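Local coordinates for putative conjugative transposon recombinase (Clostridium difficile, PDB 3G13), which probably binds DNA and exchanges its strands as a serine recombinase of a conjugative transposon, this chain being its N-terminal resolvase-type domain, at residues E62-Q65 with R66-D70; T94-Y97 with V98-K102; V108-E111 with D112-I115. One frame throughout, in Å; residues are numbered along the deposited sequence.

Contact 1: residues E62-Q65 with R66-D70; sequences EDFQ and RMIND
Asp63 and Arg66 lie side by side one turn apart on the helix, and the arginine grips the carboxylate side-on with two nitrogens. NE of Arg66 reaches OD2 of Asp63 at 2.7 Å, while NH2 of Arg66 meets OD1 of Asp63 at 3.0 Å in a nearly straight bond (171°). Both oxygens sit close to the guanidinium plane, but the carboxylate is turned 38° against it: OD1 is met on its syn side, OD2 from above the carboxylate plane. Arg66 runs straight out to CD and then bends at chi3 (67°), which swings the guanidinium back beside Asp63. Two bonds, one to each oxygen, hold the guanidinium against turning beside the carboxylate, and each partner has a further bond to strand 42-51: NH1 of Arg66 to Asp46, OD1 of Asp63 to the backbone N of Ala49.

On the buried side, the Phe64 ring and Ile68 meet at an angle, CE2 of Phe64 touching CG1 of Ile68 at 3.5 Å. The first torsion of Phe64 places its ring beside its own carbonyl carbon, on the side leading to the next turn.

The backbone bond from Ile68 N to Phe64 O (2.9 Å) underlies this packing, and the next i to i+4 bond runs from Asn69 N to Gln65 O. Helix 62-72 thus carries an i to i+3 salt bridge tied to strand 42-51 and an i to i+4 apolar pair turned to helix 91-102, as an alpha-helix packed on the sheet of the resolvase-type domain.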
loop_
_atom_site.group_PDB
_atom_site.type_symbol
_atom_site.label_atom_id
_atom_site.label_comp_id
_atom_site.label_asym_id
_atom_site.label_seq_id
_atom_site.Cartn_x
_atom_site.Cartn_y
_atom_site.Cartn_z
ATOM N N GLU A 62 -17.212 -17.899 4.525
ATOM C CA GLU A 62 -18.620 -18.045 4.168
ATOM C C GLU A 62 -19.505 -16.832 4.497
ATOM O O GLU A 62 -20.299 -16.404 3.650
ATOM C CB GLU A 62 -19.196 -19.345 4.745
ATOM C CG GLU A 62 -18.426 -20.566 4.271
ATOM C CD GLU A 62 -19.299 -21.801 4.113
ATOM O OE1 GLU A 62 -20.493 -21.758 4.533
ATOM O OE2 GLU A 62 -18.773 -22.811 3.554
ATOM N N ASP A 63 -19.366 -16.274 5.703
ATOM C CA ASP A 63 -20.195 -15.117 6.065
ATOM C C ASP A 63 -19.739 -13.823 5.364
ATOM O O ASP A 63 -20.563 -12.981 5.031
ATOM C CB ASP A 63 -20.254 -14.926 7.567
ATOM C CG ASP A 63 -21.686 -14.836 8.091
ATOM O OD1 ASP A 63 -21.910 -14.122 9.076
ATOM O OD2 ASP A 63 -22.585 -15.495 7.526
ATOM N N PHE A 64 -18.435 -13.691 5.119
ATOM C CA PHE A 64 -17.943 -12.608 4.264
ATOM C C PHE A 64 -18.643 -12.670 2.913
ATOM O O PHE A 64 -19.118 -11.660 2.395
ATOM C CB PHE A 64 -16.425 -12.685 4.043
ATOM C CG PHE A 64 -15.882 -11.501 3.267
ATOM C CD1 PHE A 64 -15.552 -10.316 3.936
ATOM C CD2 PHE A 64 -15.750 -11.561 1.878
ATOM C CE1 PHE A 64 -15.066 -9.208 3.249
ATOM C CE2 PHE A 64 -15.266 -10.451 1.161
ATOM C CZ PHE A 64 -14.921 -9.271 1.846
ATOM N N GLN A 65 -18.714 -13.871 2.332
ATOM C CA GLN A 65 -19.368 -14.022 1.032
ATOM C C GLN A 65 -20.863 -13.738 1.097
ATOM O O GLN A 65 -21.420 -13.193 0.150
ATOM C CB GLN A 65 -19.110 -15.408 0.418
ATOM C CG GLN A 65 -17.691 -15.607 -0.090
ATOM C CD GLN A 65 -17.275 -14.564 -1.136
ATOM O OE1 GLN A 65 -17.989 -14.336 -2.122
ATOM N NE2 GLN A 65 -16.117 -13.922 -0.912
ATOM N N ARG A 66 -21.514 -14.124 2.198
ATOM C CA ARG A 66 -22.947 -13.810 2.378
ATOM C C ARG A 66 -23.100 -12.281 2.406
ATOM O O ARG A 66 -23.966 -11.741 1.749
ATOM C CB ARG A 66 -23.497 -14.466 3.649
ATOM C CG ARG A 66 -24.976 -14.206 3.950
ATOM C CD ARG A 66 -25.416 -14.931 5.217
ATOM N NE ARG A 66 -24.810 -14.428 6.462
ATOM C CZ ARG A 66 -25.349 -13.516 7.271
ATOM N NH1 ARG A 66 -26.523 -12.951 6.995
ATOM N NH2 ARG A 66 -24.706 -13.162 8.375
HETATM N N MSE A 67 -22.205 -11.600 3.122
HETATM C CA MSE A 67 -22.202 -10.149 3.127
HETATM C C MSE A 67 -22.045 -9.508 1.743
HETATM O O MSE A 67 -22.799 -8.586 1.382
HETATM C CB MSE A 67 -21.125 -9.629 4.046
HETATM C CG MSE A 67 -21.474 -8.258 4.546
HETATM SE SE MSE A 67 -19.913 -7.524 5.378
HETATM C CE MSE A 67 -19.466 -6.940 3.488
ATOM N N ILE A 68 -21.062 -9.987 0.976
ATOM C CA ILE A 68 -20.909 -9.529 -0.403
ATOM C C ILE A 68 -22.193 -9.727 -1.214
ATOM O O ILE A 68 -22.596 -8.817 -1.911
ATOM C CB ILE A 68 -19.706 -10.178 -1.117
ATOM C CG1 ILE A 68 -18.385 -9.810 -0.400
ATOM C CG2 ILE A 68 -19.678 -9.747 -2.563
ATOM C CD1 ILE A 68 -18.062 -8.252 -0.323
ATOM N N ASN A 69 -22.833 -10.898 -1.125
ATOM C CA ASN A 69 -24.122 -11.113 -1.850
ATOM C C ASN A 69 -25.233 -10.156 -1.399
ATOM O O ASN A 69 -26.016 -9.685 -2.207
ATOM C CB ASN A 69 -24.641 -12.566 -1.715
ATOM C CG ASN A 69 -23.649 -13.624 -2.217
ATOM O OD1 ASN A 69 -23.600 -14.744 -1.671
ATOM N ND2 ASN A 69 -22.871 -13.298 -3.252
ATOM N N ASP A 70 -25.309 -9.876 -0.101
ATOM C CA ASP A 70 -26.288 -8.905 0.406
ATOM C C ASP A 70 -25.991 -7.489 -0.080
ATOM O O ASP A 70 -26.925 -6.700 -0.314
ATOM C CB ASP A 70 -26.356 -8.951 1.933
ATOM C CG ASP A 70 -26.942 -10.269 2.443
ATOM O OD1 ASP A 70 -27.496 -11.026 1.621
ATOM O OD2 ASP A 70 -26.835 -10.554 3.649
#

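Contact 2: residues T94-Y97 with V98-K102; sequences TLKY and VRMLK
Helix 91-102 is an alpha-helix of the resolvase domain, and here the contact is its own i to i+3 and i to i+4 packing, with a Met-aromatic pair between Tyr97 and Met100. The selenium of the selenomethionine at 100 lies 5.4 Å from the centroid of the Tyr97 ring, at its edge, 77° off the ring normal. The methyl CE of Met100 comes closer, 3.9 Å from CD1 of Tyr97. The bend at chi3 of Met100 (-54°) folds this methyl back toward the preceding turn, where it also lies 3.5 Å from NZ of Lys96. Lys96 in turn lays its CG over one face of the Tyr97 ring, above the centre. The phenol OH of Tyr97 bonds to Gln65 of helix 62-72, and Phe64 of that helix packs edge-to-face with the ring.

Backbone bonds run down the helix beneath these side chains: Val98 N to Thr94 O and Met100 N to Lys96 O, both 2.9 Å. Thr94 and Val98 point the same way, their CG2 methyls just touching, on a side covered by helices 84-87 and 120-150; OG1 of Thr94 bonds to the backbone O of Asn90 and to NE2 of Gln135 of the second subunit.

Leu95 and Arg99 likewise run alongside each other. The extended arginine carries its flat guanidinium beside the leucine, and CD2 of Leu95 sits over the centre of one face, 3.7 Å from CZ of Arg99.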
loop_
_atom_site.group_PDB
_atom_site.type_symbol
_atom_site.label_atom_id
_atom_site.label_comp_id
_atom_site.label_asym_id
_atom_site.label_seq_id
_atom_site.Cartn_x
_atom_site.Cartn_y
_atom_site.Cartn_z
ATOM N N THR A 94 -8.346 -7.220 -1.084
ATOM C CA THR A 94 -8.770 -5.929 -0.495
ATOM C C THR A 94 -9.238 -4.984 -1.606
ATOM O O THR A 94 -10.308 -4.368 -1.508
ATOM C CB THR A 94 -7.645 -5.237 0.352
ATOM O OG1 THR A 94 -7.115 -6.137 1.346
ATOM C CG2 THR A 94 -8.190 -4.003 1.047
ATOM N N LEU A 95 -8.425 -4.881 -2.660
ATOM C CA LEU A 95 -8.758 -4.120 -3.864
ATOM C C LEU A 95 -10.053 -4.544 -4.493
ATOM O O LEU A 95 -10.937 -3.720 -4.747
ATOM C CB LEU A 95 -7.632 -4.269 -4.923
ATOM C CG LEU A 95 -6.401 -3.404 -4.695
ATOM C CD1 LEU A 95 -5.251 -3.824 -5.674
ATOM C CD2 LEU A 95 -6.835 -1.936 -4.893
ATOM N N LYS A 96 -10.143 -5.844 -4.777
ATOM C CA LYS A 96 -11.305 -6.426 -5.445
ATOM C C LYS A 96 -12.597 -6.046 -4.697
ATOM O O LYS A 96 -13.536 -5.529 -5.298
ATOM C CB LYS A 96 -11.138 -7.954 -5.491
ATOM C CG LYS A 96 -12.339 -8.776 -5.913
ATOM C CD LYS A 96 -11.961 -10.263 -5.952
ATOM C CE LYS A 96 -13.193 -11.179 -5.923
ATOM N NZ LYS A 96 -14.000 -11.128 -7.183
ATOM N N TYR A 97 -12.654 -6.362 -3.404
ATOM C CA TYR A 97 -13.894 -6.168 -2.669
ATOM C C TYR A 97 -14.175 -4.712 -2.334
ATOM O O TYR A 97 -15.340 -4.284 -2.347
ATOM C CB TYR A 97 -13.924 -7.050 -1.423
ATOM C CG TYR A 97 -13.956 -8.531 -1.779
ATOM C CD1 TYR A 97 -15.022 -9.061 -2.508
ATOM C CD2 TYR A 97 -12.925 -9.398 -1.373
ATOM C CE1 TYR A 97 -15.063 -10.430 -2.852
ATOM C CE2 TYR A 97 -12.964 -10.777 -1.710
ATOM C CZ TYR A 97 -14.036 -11.265 -2.451
ATOM O OH TYR A 97 -14.103 -12.600 -2.790
ATOM N N VAL A 98 -13.138 -3.923 -2.058
ATOM C CA VAL A 98 -13.396 -2.493 -1.841
ATOM C C VAL A 98 -13.968 -1.859 -3.141
ATOM O O VAL A 98 -14.978 -1.165 -3.103
ATOM C CB VAL A 98 -12.179 -1.735 -1.340
ATOM C CG1 VAL A 98 -12.436 -0.191 -1.429
ATOM C CG2 VAL A 98 -11.837 -2.181 0.105
ATOM N N ARG A 99 -13.335 -2.138 -4.288
ATOM C CA ARG A 99 -13.801 -1.621 -5.585
ATOM C C ARG A 99 -15.201 -2.101 -5.950
ATOM O O ARG A 99 -16.011 -1.323 -6.472
ATOM C CB ARG A 99 -12.823 -2.016 -6.689
ATOM C CG ARG A 99 -11.505 -1.258 -6.640
ATOM C CD ARG A 99 -10.523 -1.856 -7.629
ATOM N NE ARG A 99 -9.409 -0.952 -7.905
ATOM C CZ ARG A 99 -8.197 -1.326 -8.320
ATOM N NH1 ARG A 99 -7.894 -2.601 -8.521
ATOM N NH2 ARG A 99 -7.280 -0.401 -8.548
HETATM N N MSE A 100 -15.488 -3.380 -5.692
HETATM C CA MSE A 100 -16.814 -3.937 -6.011
HETATM C C MSE A 100 -17.918 -3.225 -5.211
HETATM O O MSE A 100 -19.000 -2.924 -5.721
HETATM C CB MSE A 100 -16.825 -5.442 -5.685
HETATM C CG MSE A 100 -18.064 -6.208 -6.060
HETATM SE SE MSE A 100 -17.871 -8.071 -5.410
HETATM C CE MSE A 100 -16.173 -8.569 -6.210
ATOM N N LEU A 101 -17.650 -2.986 -3.935
ATOM C CA LEU A 101 -18.561 -2.191 -3.104
ATOM C C LEU A 101 -18.631 -0.739 -3.643
ATOM O O LEU A 101 -19.709 -0.199 -3.833
ATOM C CB LEU A 101 -18.131 -2.272 -1.612
ATOM C CG LEU A 101 -18.795 -3.424 -0.798
ATOM C CD1 LEU A 101 -18.916 -4.718 -1.595
ATOM C CD2 LEU A 101 -18.131 -3.727 0.526
ATOM N N LYS A 102 -17.482 -0.129 -3.912
ATOM C CA LYS A 102 -17.425 1.286 -4.322
ATOM C C LYS A 102 -18.245 1.568 -5.617
ATOM O O LYS A 102 -18.904 2.588 -5.717
ATOM C CB LYS A 102 -15.951 1.724 -4.486
ATOM C CG LYS A 102 -15.741 3.200 -4.849
ATOM C CD LYS A 102 -14.295 3.634 -4.602
ATOM C CE LYS A 102 -14.075 5.154 -4.824
ATOM N NZ LYS A 102 -13.135 5.750 -3.766
#

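Contact 3: residues V108-E111 with D112-I115; sequences VYFE and DEKI
Phe110 and Ile115 face each other as an antiparallel hydrogen-bonded pair, so the first kind of interaction is the backbone one. Phe110 N gives a bond to Ile115 O at 2.9 Å, and Ile115 N returns one to Phe110 O at 3.2 Å. The same Ile115 O takes a CA-H...O contact from Tyr109 CA at 3.4 Å. Lys114 N also approaches Phe110 O, at 2.9 Å, but the bond is bent to 119° and weak. A second weak bond links Lys114 N to Glu111 O.

The ring of Tyr109 makes the next group. It lies alongside Lys114, OH of Tyr109 3.3 Å from CA of Lys114, while the carbonyl O of Ile115 stands over one face of the ring toward its rim. CG of Tyr109 lies opposite its backbone N, which turns the ring along the returning chain.

The carboxylates of the turn find their polar partners elsewhere: Glu111 bonds to Tyr32, Asp112 forms a salt bridge with Lys82, and OE2 of Glu113 bonds to Ile84 N and to Ser131 of the second subunit. OE1 of Glu113 rests 3.4 Å from CB of Phe110.

Lys114, with both backbone angles positive (60/54°), and Ile115 together face Phe110. This is a G1 beta bulge closing the tight turn of a beta-hairpin, through which the last parallel strand of the sheet turns back into the antiparallel edge strand 115-116.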
loop_
_atom_site.group_PDB
_atom_site.type_symbol
_atom_site.label_atom_id
_atom_site.label_comp_id
_atom_site.label_asym_id
_atom_site.label_seq_id
_atom_site.Cartn_x
_atom_site.Cartn_y
_atom_site.Cartn_z
ATOM N N VAL A 108 -16.948 1.091 2.798
ATOM C CA VAL A 108 -16.414 0.361 3.925
ATOM C C VAL A 108 -15.795 1.375 4.874
ATOM O O VAL A 108 -15.159 2.350 4.439
ATOM C CB VAL A 108 -15.349 -0.699 3.492
ATOM C CG1 VAL A 108 -14.737 -1.422 4.745
ATOM C CG2 VAL A 108 -15.962 -1.660 2.537
ATOM N N TYR A 109 -16.050 1.193 6.167
ATOM C CA TYR A 109 -15.372 2.003 7.155
ATOM C C TYR A 109 -14.412 1.118 7.957
ATOM O O TYR A 109 -14.855 0.282 8.748
ATOM C CB TYR A 109 -16.340 2.793 8.098
ATOM C CG TYR A 109 -15.538 3.835 8.871
ATOM C CD1 TYR A 109 -15.385 5.115 8.364
ATOM C CD2 TYR A 109 -14.895 3.521 10.066
ATOM C CE1 TYR A 109 -14.615 6.051 9.004
ATOM C CE2 TYR A 109 -14.093 4.461 10.728
ATOM C CZ TYR A 109 -13.968 5.721 10.189
ATOM O OH TYR A 109 -13.198 6.674 10.809
ATOM N N PHE A 110 -13.106 1.337 7.735
ATOM C CA PHE A 110 -12.028 0.674 8.439
ATOM C C PHE A 110 -11.794 1.428 9.737
ATOM O O PHE A 110 -11.312 2.553 9.727
ATOM C CB PHE A 110 -10.749 0.682 7.558
ATOM C CG PHE A 110 -10.863 -0.178 6.341
ATOM C CD1 PHE A 110 -11.024 -1.573 6.458
ATOM C CD2 PHE A 110 -10.833 0.388 5.067
ATOM C CE1 PHE A 110 -11.137 -2.370 5.318
ATOM C CE2 PHE A 110 -10.924 -0.409 3.943
ATOM C CZ PHE A 110 -11.066 -1.779 4.052
ATOM N N GLU A 111 -12.175 0.818 10.857
ATOM C CA GLU A 111 -12.200 1.519 12.126
ATOM C C GLU A 111 -10.797 1.894 12.629
ATOM O O GLU A 111 -10.582 3.035 13.058
ATOM C CB GLU A 111 -12.980 0.725 13.202
ATOM C CG GLU A 111 -14.397 0.298 12.755
ATOM C CD GLU A 111 -14.878 -0.934 13.493
ATOM O OE1 GLU A 111 -15.394 -1.862 12.851
ATOM O OE2 GLU A 111 -14.735 -0.974 14.720
ATOM N N ASP A 112 -9.854 0.958 12.594
ATOM C CA ASP A 112 -8.492 1.228 13.145
ATOM C C ASP A 112 -7.754 2.313 12.333
ATOM O O ASP A 112 -7.160 3.244 12.894
ATOM C CB ASP A 112 -7.634 -0.057 13.146
ATOM C CG ASP A 112 -8.003 -1.045 14.297
ATOM O OD1 ASP A 112 -8.837 -0.713 15.185
ATOM O OD2 ASP A 112 -7.458 -2.166 14.269
ATOM N N GLU A 113 -7.835 2.170 11.011
ATOM C CA GLU A 113 -7.185 3.070 10.051
ATOM C C GLU A 113 -7.931 4.404 9.909
ATOM O O GLU A 113 -7.342 5.377 9.484
ATOM C CB GLU A 113 -7.109 2.401 8.681
ATOM C CG GLU A 113 -6.212 1.173 8.607
ATOM C CD GLU A 113 -6.929 -0.111 9.021
ATOM O OE1 GLU A 113 -8.083 -0.026 9.528
ATOM O OE2 GLU A 113 -6.342 -1.199 8.831
ATOM N N LYS A 114 -9.215 4.422 10.303
ATOM C CA LYS A 114 -10.139 5.571 10.192
ATOM C C LYS A 114 -10.343 6.042 8.737
ATOM O O LYS A 114 -10.104 7.206 8.401
ATOM C CB LYS A 114 -9.735 6.715 11.136
ATOM C CG LYS A 114 -9.866 6.318 12.602
ATOM C CD LYS A 114 -9.315 7.347 13.565
ATOM C CE LYS A 114 -9.393 6.813 15.001
ATOM N NZ LYS A 114 -8.875 7.819 16.007
ATOM N N ILE A 115 -10.733 5.110 7.874
ATOM C CA ILE A 115 -10.873 5.411 6.433
ATOM C C ILE A 115 -12.228 4.940 5.977
ATOM O O ILE A 115 -12.573 3.761 6.196
ATOM C CB ILE A 115 -9.772 4.718 5.540
ATOM C CG1 ILE A 115 -8.342 5.139 5.954
ATOM C CG2 ILE A 115 -10.030 5.040 4.066
ATOM C CD1 ILE A 115 -7.166 4.331 5.259
#

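In the fold
Coming from the N terminus, the chain first reaches contact 1, within helix 62-72 after strand 42-51, then contact 2, within helix 91-102, and finally contact 3, which closes the hairpin loop between strands 107-110 and 115-116. The three follow in series; none nests in or crosses another. In space the two helices pack together, Ile68 CG2 lying 3.8 Å from the selenium of Met100. Contact 2 continues onto contact 3, with CD2 of Leu101 3.6 Å from CG2 of Val108, tying the helix to the strand that follows it. Contacts 1 and 3 do not touch, their nearest atoms about 6 Å apart, so helix 91-102 links them.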